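Local structure of putative hyaluronoglucosaminidase (Clostridium perfringens, 6PWI) at residues I189-E194 against T423-E428; I212-D217 against I252-P257; L223-P228 against E276-K281; G294-D299 against I328-V333. The protein probably hydrolyses N-acetylhexosamine-containing glycans as a family 84 glycoside hydrolase, the part described holding its catalytic barrel. All coordinates share one frame; numbering follows the deposited sequence.

Interaction 1 of 4, residues I189-E194 against T423-E428; sequences IPWSNE and TNPMQE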
loop_
_atom_site.group_PDB
_atom_site.type_symbol
_atom_site.label_atom_id
_atom_site.label_comp_id
_atom_site.label_asym_id
_atom_site.label_seq_id
_atom_site.Cartn_x
_atom_site.Cartn_y
_atom_site.Cartn_z
ATOM N N ILE A 189 -11.860 9.807 9.441
ATOM C CA ILE A 189 -12.555 8.720 10.104
ATOM C C ILE A 189 -11.614 7.518 10.141
ATOM O O ILE A 189 -11.073 7.114 9.110
ATOM C CB ILE A 189 -13.877 8.406 9.378
ATOM C CG1 ILE A 189 -14.809 9.624 9.357
ATOM C CG2 ILE A 189 -14.540 7.177 9.975
ATOM C CD1 ILE A 189 -16.060 9.432 8.537
ATOM N N PRO A 190 -11.379 6.915 11.329
ATOM C CA PRO A 190 -10.461 5.781 11.433
ATOM C C PRO A 190 -11.012 4.578 10.672
ATOM O O PRO A 190 -12.220 4.456 10.475
ATOM C CB PRO A 190 -10.386 5.513 12.944
ATOM C CG PRO A 190 -11.667 6.099 13.504
ATOM C CD PRO A 190 -11.989 7.283 12.619
ATOM N N TRP A 191 -10.114 3.702 10.220
ATOM C CA TRP A 191 -10.558 2.465 9.609
ATOM C C TRP A 191 -11.259 1.609 10.658
ATOM O O TRP A 191 -10.904 1.642 11.839
ATOM C CB TRP A 191 -9.371 1.714 9.001
ATOM C CG TRP A 191 -8.665 2.443 7.899
ATOM C CD1 TRP A 191 -9.195 3.333 7.010
ATOM C CD2 TRP A 191 -7.286 2.293 7.536
ATOM N NE1 TRP A 191 -8.237 3.769 6.139
ATOM C CE2 TRP A 191 -7.055 3.148 6.437
ATOM C CE3 TRP A 191 -6.227 1.535 8.044
ATOM C CZ2 TRP A 191 -5.802 3.262 5.836
ATOM C CZ3 TRP A 191 -4.988 1.654 7.461
ATOM C CH2 TRP A 191 -4.783 2.503 6.370
ATOM N N SER A 192 -12.255 0.838 10.211
ATOM C CA SER A 192 -12.842 -0.188 11.055
ATOM C C SER A 192 -11.826 -1.314 11.281
ATOM O O SER A 192 -10.888 -1.491 10.502
ATOM C CB SER A 192 -14.097 -0.706 10.430
ATOM O OG SER A 192 -13.770 -1.516 9.314
ATOM N N ASN A 193 -12.026 -2.083 12.354
ATOM C CA ASN A 193 -11.184 -3.234 12.637
ATOM C C ASN A 193 -11.267 -4.252 11.498
ATOM O O ASN A 193 -10.253 -4.824 11.115
ATOM C CB ASN A 193 -11.475 -3.830 14.016
ATOM C CG ASN A 193 -11.110 -2.895 15.150
ATOM O OD1 ASN A 193 -10.343 -1.953 14.966
ATOM N ND2 ASN A 193 -11.654 -3.147 16.330
ATOM N N GLU A 194 -12.468 -4.468 10.950
ATOM C CA GLU A 194 -12.641 -5.336 9.796
ATOM C C GLU A 194 -11.654 -4.940 8.689
ATOM O O GLU A 194 -10.990 -5.808 8.118
ATOM C CB GLU A 194 -14.099 -5.287 9.323
ATOM C CG GLU A 194 -14.498 -6.418 8.377
ATOM C CD GLU A 194 -15.961 -6.450 7.932
ATOM O OE1 GLU A 194 -16.693 -5.468 8.203
ATOM O OE2 GLU A 194 -16.376 -7.462 7.311
ATOM N N THR A 423 3.064 3.917 3.016
ATOM C CA THR A 423 2.052 4.792 2.447
ATOM C C THR A 423 1.051 5.212 3.523
ATOM O O THR A 423 0.549 4.388 4.279
ATOM C CB THR A 423 1.345 4.134 1.254
ATOM O OG1 THR A 423 0.169 4.894 0.986
ATOM C CG2 THR A 423 0.915 2.706 1.502
ATOM N N ASN A 424 0.762 6.511 3.582
ATOM C CA ASN A 424 -0.291 7.037 4.439
ATOM C C ASN A 424 -1.559 7.139 3.590
ATOM O O ASN A 424 -1.688 8.056 2.784
ATOM C CB ASN A 424 0.149 8.373 5.048
ATOM C CG ASN A 424 -0.878 9.006 5.961
ATOM O OD1 ASN A 424 -1.663 8.302 6.587
ATOM N ND2 ASN A 424 -0.872 10.327 6.057
ATOM N N PRO A 425 -2.499 6.169 3.665
ATOM C CA PRO A 425 -3.598 6.083 2.702
ATOM C C PRO A 425 -4.827 6.902 3.086
ATOM O O PRO A 425 -4.767 7.705 4.018
ATOM C CB PRO A 425 -3.917 4.579 2.674
ATOM C CG PRO A 425 -2.906 3.940 3.618
ATOM C CD PRO A 425 -2.512 5.033 4.591
ATOM N N MET A 426 -5.925 6.682 2.343
ATOM C CA MET A 426 -7.176 7.417 2.483
ATOM C C MET A 426 -7.981 6.854 3.649
ATOM O O MET A 426 -7.736 5.740 4.096
ATOM C CB MET A 426 -8.032 7.260 1.225
ATOM C CG MET A 426 -7.371 7.733 -0.043
ATOM S SD MET A 426 -8.425 7.348 -1.465
ATOM C CE MET A 426 -7.740 5.762 -1.948
ATOM N N GLN A 427 -8.986 7.607 4.099
ATOM C CA GLN A 427 -9.918 7.066 5.075
ATOM C C GLN A 427 -10.755 5.958 4.432
ATOM O O GLN A 427 -11.412 5.189 5.131
ATOM C CB GLN A 427 -10.766 8.178 5.691
ATOM C CG GLN A 427 -11.811 8.741 4.744
ATOM C CD GLN A 427 -12.751 9.695 5.437
ATOM O OE1 GLN A 427 -12.429 10.288 6.470
ATOM N NE2 GLN A 427 -13.931 9.852 4.860
ATOM N N GLU A 428 -10.713 5.880 3.095
ATOM C CA GLU A 428 -11.374 4.817 2.351
ATOM C C GLU A 428 -10.401 3.649 2.210
ATOM O O GLU A 428 -9.514 3.666 1.351
ATOM C CB GLU A 428 -11.855 5.312 0.984
ATOM C CG GLU A 428 -13.020 6.276 1.062
ATOM C CD GLU A 428 -12.650 7.696 1.459
ATOM O OE1 GLU A 428 -11.451 8.034 1.400
ATOM O OE2 GLU A 428 -13.562 8.462 1.835
HETATM O O HOH W 1 -12.661 4.795 7.679
#
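W191 and I189 each send an N-H across to the chain that leaves the last barrel strand. The indole NE1 donates a hydrogen bond to M426 O at 2.9 Å, with the oxygen in the ring plane and the donor in the carbonyl plane. I189 N reaches Q427 OE1 at 3.1 Å along an almost straight N-H line (172°), although it stands above the plane of the amide. Q427 folds its CG between its own backbone N and carbonyl carbon (chi1 72°) and then runs extended, which brings OE1 up to I189; NE2 of the same amide is bound by P598 O. A water lies 2.9 Å from both P190 O and Q427 O and can bridge them. In this (beta/alpha)8 barrel the contact ties together the loops that follow the first and last strands, next to the seam where those strands pair; S192 is the N-cap of helix 193-204. The benzene edge of W191 packs on P425, with CH2 3.6 Å from CG and the two side chains nearly perpendicular. The pyrrole end, through CD1, lies beside Q427 O, and L199 of helix 193-204 also touches the indole.

Interaction 2 of 4, residues I212-D217 against I252-P257; sequences IFAPKD and IWTIHP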
loop_
_atom_site.group_PDB
_atom_site.type_symbol
_atom_site.label_atom_id
_atom_site.label_comp_id
_atom_site.label_asym_id
_atom_site.label_seq_id
_atom_site.Cartn_x
_atom_site.Cartn_y
_atom_site.Cartn_z
ATOM N N ILE A 212 1.671 0.386 10.542
ATOM C CA ILE A 212 1.896 1.282 11.660
ATOM C C ILE A 212 0.554 1.855 12.096
ATOM O O ILE A 212 -0.108 2.561 11.340
ATOM C CB ILE A 212 2.935 2.368 11.337
ATOM C CG1 ILE A 212 4.288 1.748 10.979
ATOM C CG2 ILE A 212 3.059 3.340 12.503
ATOM C CD1 ILE A 212 5.032 2.511 9.918
ATOM N N PHE A 213 0.171 1.500 13.326
ATOM C CA PHE A 213 -1.083 1.891 13.942
ATOM C C PHE A 213 -0.890 3.225 14.661
ATOM O O PHE A 213 -0.358 3.257 15.769
ATOM C CB PHE A 213 -1.504 0.777 14.902
ATOM C CG PHE A 213 -2.809 0.968 15.627
ATOM C CD1 PHE A 213 -4.010 0.626 15.029
ATOM C CD2 PHE A 213 -2.830 1.448 16.927
ATOM C CE1 PHE A 213 -5.209 0.780 15.709
ATOM C CE2 PHE A 213 -4.027 1.601 17.611
ATOM C CZ PHE A 213 -5.214 1.262 17.001
ATOM N N ALA A 214 -1.323 4.319 14.015
ATOM C CA ALA A 214 -1.194 5.655 14.583
ATOM C C ALA A 214 -2.491 6.463 14.440
ATOM O O ALA A 214 -2.449 7.653 14.121
ATOM C CB ALA A 214 -0.018 6.360 13.945
ATOM N N PRO A 215 -3.685 5.883 14.706
ATOM C CA PRO A 215 -4.941 6.605 14.491
ATOM C C PRO A 215 -5.074 7.734 15.508
ATOM O O PRO A 215 -4.798 7.541 16.689
ATOM C CB PRO A 215 -6.030 5.544 14.708
ATOM C CG PRO A 215 -5.375 4.493 15.594
ATOM C CD PRO A 215 -3.892 4.544 15.285
ATOM N N LYS A 216 -5.509 8.907 15.037
ATOM C CA LYS A 216 -5.377 10.142 15.800
ATOM C C LYS A 216 -6.403 10.230 16.928
ATOM O O LYS A 216 -6.255 11.059 17.819
ATOM C CB LYS A 216 -5.419 11.361 14.873
ATOM C CG LYS A 216 -4.127 11.606 14.115
ATOM C CD LYS A 216 -4.287 12.500 12.922
ATOM C CE LYS A 216 -3.096 12.416 11.989
ATOM N NZ LYS A 216 -1.847 12.864 12.650
ATOM N N ASP A 217 -7.413 9.357 16.899
ATOM C CA ASP A 217 -8.538 9.442 17.815
ATOM C C ASP A 217 -8.329 8.526 19.020
ATOM O O ASP A 217 -9.142 8.528 19.940
ATOM C CB ASP A 217 -9.855 9.131 17.098
ATOM C CG ASP A 217 -10.116 7.647 16.856
ATOM O OD1 ASP A 217 -9.265 6.982 16.206
ATOM O OD2 ASP A 217 -11.174 7.159 17.317
ATOM N N ILE A 252 2.338 -2.643 14.187
ATOM C CA ILE A 252 3.297 -1.823 14.912
ATOM C C ILE A 252 2.552 -0.741 15.695
ATOM O O ILE A 252 1.865 0.103 15.113
ATOM C CB ILE A 252 4.337 -1.226 13.948
ATOM C CG1 ILE A 252 5.127 -2.328 13.232
ATOM C CG2 ILE A 252 5.246 -0.251 14.684
ATOM C CD1 ILE A 252 5.627 -1.939 11.865
ATOM N N TRP A 253 2.694 -0.778 17.025
ATOM C CA TRP A 253 1.969 0.151 17.878
ATOM C C TRP A 253 2.816 1.406 18.055
ATOM O O TRP A 253 4.038 1.313 18.008
ATOM C CB TRP A 253 1.617 -0.512 19.217
ATOM C CG TRP A 253 0.643 0.295 20.023
ATOM C CD1 TRP A 253 -0.704 0.411 19.814
ATOM C CD2 TRP A 253 0.949 1.134 21.151
ATOM N NE1 TRP A 253 -1.255 1.260 20.734
ATOM C CE2 TRP A 253 -0.268 1.721 21.567
ATOM C CE3 TRP A 253 2.124 1.443 21.848
ATOM C CZ2 TRP A 253 -0.339 2.592 22.655
ATOM C CZ3 TRP A 253 2.053 2.302 22.925
ATOM C CH2 TRP A 253 0.836 2.869 23.319
ATOM N N THR A 254 2.174 2.567 18.243
ATOM C CA THR A 254 2.897 3.834 18.345
ATOM C C THR A 254 2.403 4.658 19.535
ATOM O O THR A 254 1.302 4.432 20.030
ATOM C CB THR A 254 2.782 4.672 17.061
ATOM O OG1 THR A 254 1.403 4.924 16.782
ATOM C CG2 THR A 254 3.455 4.023 15.872
ATOM N N ILE A 255 3.214 5.644 19.946
ATOM C CA ILE A 255 2.930 6.475 21.109
ATOM C C ILE A 255 3.413 7.908 20.863
ATOM O O ILE A 255 4.429 8.113 20.204
ATOM C CB ILE A 255 3.554 5.854 22.377
ATOM C CG1 ILE A 255 3.161 6.615 23.643
ATOM C CG2 ILE A 255 5.067 5.704 22.249
ATOM C CD1 ILE A 255 3.382 5.821 24.916
ATOM N N HIS A 256 2.674 8.891 21.400
ATOM C CA HIS A 256 3.072 10.293 21.418
ATOM C C HIS A 256 3.381 10.725 22.849
ATOM O O HIS A 256 2.514 11.279 23.517
ATOM C CB HIS A 256 1.924 11.182 20.923
ATOM C CG HIS A 256 1.625 11.024 19.474
ATOM N ND1 HIS A 256 2.020 11.958 18.537
ATOM C CD2 HIS A 256 0.981 10.046 18.797
ATOM C CE1 HIS A 256 1.625 11.565 17.342
ATOM N NE2 HIS A 256 0.989 10.390 17.474
ATOM N N PRO A 257 4.595 10.483 23.390
ATOM C CA PRO A 257 4.892 10.853 24.774
ATOM C C PRO A 257 5.475 12.237 25.060
ATOM O O PRO A 257 5.906 12.490 26.182
ATOM C CB PRO A 257 5.940 9.796 25.134
ATOM C CG PRO A 257 6.719 9.615 23.854
ATOM C CD PRO A 257 5.699 9.758 22.745
#
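I212 meets I252 as a parallel bridge pair, their CA atoms 4.7 Å apart. The two side chains share one face of the sheet, where CG1 of I212 approaches CD1 of I252 at 4.0 Å. The other branch of I212 turns up the neighbouring strand, and its CG2 meets CG2 of T254 at 3.5 Å. At F213 the polar contacts begin: its N donates to I252 O at 2.8 Å, a nearly straight bond, and its carbonyl oxygen accepts from T254 OG1 at 2.6 Å. For T254 this requires the hydroxyl to sit between its own backbone N and carbonyl carbon (chi1 58°), which leaves CG2 to the apolar contact with I212. On the opposite face of the sheet the F213 ring lies beside the W253 indole rim to rim, CD2 to CD1 3.7 Å, with the planes 23° apart and neither ring over the other. A214 comes next, its CB 3.5 Å from T254 OG1, and P215 then folds back with its CD over the centre of one face of the F213 ring. These are the second and third strands of the (beta/alpha)8 barrel, joined by the right-handed crossover through helix 231-247. Strand 179-184 adjoins residue 212, strand 293-296 flanks W253 beyond, and helix 268-286 packs on the indole, whose NE1 is bound to Y229 OH.

Interaction 3 of 4, residues L223-P228 against E276-K281; sequences LKWREP and EKIIAK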
loop_
_atom_site.group_PDB
_atom_site.type_symbol
_atom_site.label_atom_id
_atom_site.label_comp_id
_atom_site.label_asym_id
_atom_site.label_seq_id
_atom_site.Cartn_x
_atom_site.Cartn_y
_atom_site.Cartn_z
ATOM N N LEU A 223 -1.880 11.330 24.928
ATOM C CA LEU A 223 -2.665 12.076 25.910
ATOM C C LEU A 223 -2.950 11.219 27.143
ATOM O O LEU A 223 -2.576 11.592 28.250
ATOM C CB LEU A 223 -3.959 12.650 25.309
ATOM C CG LEU A 223 -4.012 14.172 25.140
ATOM C CD1 LEU A 223 -5.348 14.611 24.554
ATOM C CD2 LEU A 223 -3.764 14.891 26.460
ATOM N N LYS A 224 -3.616 10.079 26.945
ATOM C CA LYS A 224 -3.842 9.129 28.020
ATOM C C LYS A 224 -2.883 7.953 27.862
ATOM O O LYS A 224 -3.229 6.822 28.191
ATOM C CB LYS A 224 -5.297 8.638 28.032
ATOM C CG LYS A 224 -6.364 9.672 28.375
ATOM C CD LYS A 224 -7.627 9.028 28.918
ATOM C CE LYS A 224 -8.796 9.978 29.075
ATOM N NZ LYS A 224 -9.513 10.189 27.793
ATOM N N TRP A 225 -1.668 8.231 27.373
ATOM C CA TRP A 225 -0.711 7.168 27.104
ATOM C C TRP A 225 -0.294 6.452 28.386
ATOM O O TRP A 225 0.137 5.302 28.329
ATOM C CB TRP A 225 0.500 7.664 26.305
ATOM C CG TRP A 225 1.364 8.673 26.997
ATOM C CD1 TRP A 225 1.332 10.026 26.819
ATOM C CD2 TRP A 225 2.416 8.421 27.949
ATOM N NE1 TRP A 225 2.282 10.634 27.598
ATOM C CE2 TRP A 225 2.960 9.676 28.306
ATOM C CE3 TRP A 225 2.948 7.269 28.543
ATOM C CZ2 TRP A 225 4.006 9.805 29.223
ATOM C CZ3 TRP A 225 3.983 7.397 29.446
ATOM C CH2 TRP A 225 4.503 8.648 29.782
ATOM N N ARG A 226 -0.435 7.135 29.530
ATOM C CA ARG A 226 -0.030 6.580 30.812
ATOM C C ARG A 226 -0.972 5.450 31.219
ATOM O O ARG A 226 -0.528 4.437 31.756
ATOM C CB ARG A 226 0.024 7.672 31.883
ATOM C CG ARG A 226 1.315 8.472 31.863
ATOM C CD ARG A 226 1.124 9.758 32.635
ATOM N NE ARG A 226 2.344 10.549 32.578
ATOM C CZ ARG A 226 2.474 11.695 31.918
ATOM N NH1 ARG A 226 1.440 12.206 31.272
ATOM N NH2 ARG A 226 3.633 12.333 31.919
ATOM N N GLU A 227 -2.265 5.635 30.928
ATOM C CA GLU A 227 -3.310 4.732 31.381
ATOM C C GLU A 227 -3.346 3.481 30.506
ATOM O O GLU A 227 -3.322 3.579 29.282
ATOM C CB GLU A 227 -4.653 5.461 31.370
ATOM C CG GLU A 227 -4.617 6.766 32.153
ATOM C CD GLU A 227 -5.876 7.617 32.091
ATOM O OE1 GLU A 227 -6.911 7.122 31.582
ATOM O OE2 GLU A 227 -5.819 8.777 32.554
ATOM N N PRO A 228 -3.411 2.265 31.094
ATOM C CA PRO A 228 -3.599 1.052 30.298
ATOM C C PRO A 228 -4.855 1.142 29.429
ATOM O O PRO A 228 -5.816 1.823 29.778
ATOM C CB PRO A 228 -3.748 -0.056 31.355
ATOM C CG PRO A 228 -3.055 0.492 32.587
ATOM C CD PRO A 228 -3.278 1.989 32.535
ATOM N N GLU A 276 8.593 4.442 34.013
ATOM C CA GLU A 276 7.947 3.245 34.530
ATOM C C GLU A 276 6.632 3.011 33.790
ATOM O O GLU A 276 6.283 1.872 33.475
ATOM C CB GLU A 276 7.682 3.375 36.032
ATOM C CG GLU A 276 8.863 2.979 36.902
ATOM C CD GLU A 276 8.587 2.880 38.398
ATOM O OE1 GLU A 276 7.395 2.834 38.791
ATOM O OE2 GLU A 276 9.568 2.844 39.172
ATOM N N LYS A 277 5.923 4.111 33.514
ATOM C CA LYS A 277 4.595 4.052 32.925
ATOM C C LYS A 277 4.687 3.704 31.442
ATOM O O LYS A 277 3.949 2.837 30.977
ATOM C CB LYS A 277 3.822 5.352 33.169
ATOM C CG LYS A 277 3.954 5.888 34.583
ATOM C CD LYS A 277 2.659 6.317 35.211
ATOM C CE LYS A 277 2.861 6.695 36.663
ATOM N NZ LYS A 277 1.920 7.763 37.065
ATOM N N ILE A 278 5.603 4.362 30.717
ATOM C CA ILE A 278 5.742 4.089 29.294
ATOM C C ILE A 278 6.087 2.612 29.098
ATOM O O ILE A 278 5.493 1.939 28.256
ATOM C CB ILE A 278 6.718 5.057 28.586
ATOM C CG1 ILE A 278 6.474 5.090 27.073
ATOM C CG2 ILE A 278 8.171 4.735 28.911
ATOM C CD1 ILE A 278 7.080 6.282 26.359
ATOM N N ILE A 279 7.013 2.104 29.917
ATOM C CA ILE A 279 7.436 0.718 29.818
ATOM C C ILE A 279 6.264 -0.191 30.188
ATOM O O ILE A 279 6.082 -1.240 29.576
ATOM C CB ILE A 279 8.714 0.467 30.650
ATOM C CG1 ILE A 279 9.955 0.977 29.908
ATOM C CG2 ILE A 279 8.859 -1.003 31.037
ATOM C CD1 ILE A 279 11.190 1.085 30.766
ATOM N N ALA A 280 5.451 0.227 31.164
ATOM C CA ALA A 280 4.287 -0.559 31.539
ATOM C C ALA A 280 3.356 -0.665 30.333
ATOM O O ALA A 280 2.906 -1.755 29.980
ATOM C CB ALA A 280 3.596 0.044 32.740
ATOM N N LYS A 281 3.107 0.482 29.690
ATOM C CA LYS A 281 2.223 0.538 28.540
ATOM C C LYS A 281 2.756 -0.358 27.425
ATOM O O LYS A 281 1.978 -1.066 26.790
ATOM C CB LYS A 281 2.025 1.974 28.050
ATOM C CG LYS A 281 1.011 2.127 26.927
ATOM C CD LYS A 281 -0.298 1.414 27.190
ATOM C CE LYS A 281 -1.497 2.204 26.717
ATOM N NZ LYS A 281 -1.446 3.606 27.200
HETATM O O HOH W 2 1.433 2.709 31.989
#
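K281 reaches from its helix into the turn at W225-P228, and there the contact is tightest. Its ammonium nitrogen donates to W225 O at 2.6 Å and to E227 O at 2.8 Å, approaching both from above the carbonyl planes. A further bond to Y220 O makes three carbonyl oxygens that grip this buried charge and should help to offset it. The aliphatic chain bends repeatedly beyond CG to bring NZ there. Beside it the indole of W225 turns its rim to the helix: CZ3 lies 3.7 Å from I278 CB, and I278 N sits at the ring edge, in plane. Towards the exposed side the contact loosens. R226 and K277 touch through aliphatic carbons alone, CG to CD 4.2 Å, and a water donates to R226 O and K277 O. R226 lays its CG over one indole face toward the rim, and W225 CZ2 lies 3.6 Å off the tilted guanidinium plane, over its centre; the charge turns to D274 in a salt bridge and to D261 O. The loop between strand 210-213 and helix 231-247 is thus seated on helix 268-286; I255 of strand 250-255 packs on both W225 and I278, and L310 and L314 of helix 304-321 also touch I278.

Interaction 4 of 4, residues G294-D299 against I328-V333; sequences GVLADD and IFVPKV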
loop_
_atom_site.group_PDB
_atom_site.type_symbol
_atom_site.label_atom_id
_atom_site.label_comp_id
_atom_site.label_asym_id
_atom_site.label_seq_id
_atom_site.Cartn_x
_atom_site.Cartn_y
_atom_site.Cartn_z
ATOM N N GLY A 294 6.579 2.300 17.522
ATOM C CA GLY A 294 6.947 3.609 17.006
ATOM C C GLY A 294 6.787 4.684 18.076
ATOM O O GLY A 294 5.874 4.618 18.899
ATOM N N VAL A 295 7.692 5.668 18.062
ATOM C CA VAL A 295 7.617 6.818 18.952
ATOM C C VAL A 295 7.471 8.067 18.087
ATOM O O VAL A 295 8.319 8.337 17.242
ATOM C CB VAL A 295 8.855 6.900 19.868
ATOM C CG1 VAL A 295 8.891 8.199 20.660
ATOM C CG2 VAL A 295 8.930 5.712 20.811
ATOM N N LEU A 296 6.390 8.822 18.295
ATOM C CA LEU A 296 6.066 9.915 17.392
ATOM C C LEU A 296 6.292 11.251 18.088
ATOM O O LEU A 296 5.707 11.513 19.136
ATOM C CB LEU A 296 4.617 9.764 16.923
ATOM C CG LEU A 296 4.239 8.392 16.370
ATOM C CD1 LEU A 296 2.827 8.407 15.804
ATOM C CD2 LEU A 296 5.224 7.932 15.309
ATOM N N ALA A 297 7.115 12.103 17.466
ATOM C CA ALA A 297 7.534 13.360 18.064
ATOM C C ALA A 297 7.166 14.548 17.174
ATOM O O ALA A 297 7.652 15.655 17.393
ATOM C CB ALA A 297 9.018 13.322 18.347
ATOM N N ASP A 298 6.301 14.321 16.181
ATOM C CA ASP A 298 5.895 15.369 15.256
ATOM C C ASP A 298 5.235 16.519 16.013
ATOM O O ASP A 298 5.210 17.644 15.528
ATOM C CB ASP A 298 4.970 14.831 14.161
ATOM C CG ASP A 298 3.850 13.959 14.698
ATOM O OD1 ASP A 298 4.153 12.859 15.194
ATOM O OD2 ASP A 298 2.681 14.394 14.629
ATOM N N ASP A 299 4.718 16.229 17.210
ATOM C CA ASP A 299 4.014 17.225 18.002
ATOM C C ASP A 299 4.701 17.420 19.357
ATOM O O ASP A 299 4.043 17.761 20.338
ATOM C CB ASP A 299 2.533 16.857 18.138
ATOM C CG ASP A 299 2.264 15.422 18.578
ATOM O OD1 ASP A 299 3.235 14.701 18.932
ATOM O OD2 ASP A 299 1.073 15.030 18.567
ATOM N N ILE A 328 10.825 2.626 15.477
ATOM C CA ILE A 328 10.595 3.639 14.468
ATOM C C ILE A 328 10.421 4.957 15.212
ATOM O O ILE A 328 9.787 4.985 16.262
ATOM C CB ILE A 328 9.349 3.225 13.665
ATOM C CG1 ILE A 328 9.714 2.139 12.651
ATOM C CG2 ILE A 328 8.678 4.416 13.005
ATOM C CD1 ILE A 328 8.689 1.040 12.524
ATOM N N PHE A 329 11.022 6.034 14.695
ATOM C CA PHE A 329 10.920 7.345 15.321
ATOM C C PHE A 329 10.523 8.383 14.273
ATOM O O PHE A 329 11.136 8.474 13.215
ATOM C CB PHE A 329 12.230 7.694 16.037
ATOM C CG PHE A 329 12.241 9.017 16.767
ATOM C CD1 PHE A 329 11.859 9.100 18.100
ATOM C CD2 PHE A 329 12.643 10.181 16.128
ATOM C CE1 PHE A 329 11.857 10.316 18.769
ATOM C CE2 PHE A 329 12.637 11.397 16.798
ATOM C CZ PHE A 329 12.244 11.465 18.116
ATOM N N VAL A 330 9.485 9.167 14.574
ATOM C CA VAL A 330 9.042 10.219 13.674
ATOM C C VAL A 330 9.472 11.548 14.285
ATOM O O VAL A 330 9.002 11.913 15.355
ATOM C CB VAL A 330 7.519 10.170 13.441
ATOM C CG1 VAL A 330 7.030 11.365 12.638
ATOM C CG2 VAL A 330 7.094 8.885 12.770
ATOM N N PRO A 331 10.386 12.310 13.646
ATOM C CA PRO A 331 10.977 13.483 14.292
ATOM C C PRO A 331 10.030 14.680 14.222
ATOM O O PRO A 331 9.062 14.655 13.459
ATOM C CB PRO A 331 12.249 13.696 13.458
ATOM C CG PRO A 331 11.860 13.230 12.066
ATOM C CD PRO A 331 10.883 12.090 12.278
ATOM N N LYS A 332 10.305 15.709 15.037
ATOM C CA LYS A 332 9.514 16.928 15.018
ATOM C C LYS A 332 9.717 17.647 13.688
ATOM O O LYS A 332 8.776 18.199 13.124
ATOM C CB LYS A 332 9.887 17.862 16.170
ATOM C CG LYS A 332 9.054 19.133 16.229
ATOM C CD LYS A 332 9.624 20.188 17.143
ATOM C CE LYS A 332 8.627 21.290 17.435
ATOM N NZ LYS A 332 9.299 22.489 17.993
ATOM N N VAL A 333 10.962 17.633 13.211
ATOM C CA VAL A 333 11.347 18.167 11.917
ATOM C C VAL A 333 11.421 16.993 10.947
ATOM O O VAL A 333 12.385 16.226 10.990
ATOM C CB VAL A 333 12.711 18.880 12.041
ATOM C CG1 VAL A 333 13.326 19.219 10.692
ATOM C CG2 VAL A 333 12.634 20.107 12.940
#
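F329 sets its ring obliquely beside the neighbouring strand, meeting V295 on the same face of the sheet and A297 just past the strand end. CD1 lies 4.0 Å from V295 CG1, and CZ reaches A297 CB at 3.7 Å. With CG anti to the backbone N (chi1 -178°), the ring extends alongside the strand; M311 and Q307 of helix 304-321 also touch it. On the other face L296 CD2 packs against V330 CG2. The backbones run parallel, 11° apart, joined by three hydrogen bonds: V295 N to I328 O at 2.8 Å, V330 N to V295 O at 3.0 Å and A297 N to V330 O at 2.8 Å, the last more bent (145°). They form the fourth and fifth strands of the (beta/alpha)8 barrel, linked by a beta-alpha-beta crossover through helix 304-321. Past their C-terminal ends, where such barrels carry their active sites, the two chains stay close, K332 CB lying 3.4 Å from A297 O. D298 points away from the other chain overall, though its OD1 still comes within 4.1 Å of V330 CG1. D299, the predicted proton donor, follows directly, its OD1 bound by H256 ND1.

In the fold
Along the chain, residues 189-194 come first and meet their partner only after the eighth strand, so interaction 1 closes a long loop that holds the other three contacts. Interaction 2 closes one beta-alpha-beta unit, through helix 231-247. Interaction 3 starts before interaction 2 is complete, and the two cross: it closes the span from the loop at 223-228 to helix 268-286. There they touch, I255 packing on both W225 and I278. Interaction 4 follows in series, closes another such unit through helix 304-321 and extends the sheet from interaction 2, since strands 250-255 and 293-296 are neighbours. Interactions 1 and 2 meet where P190 packs on D217.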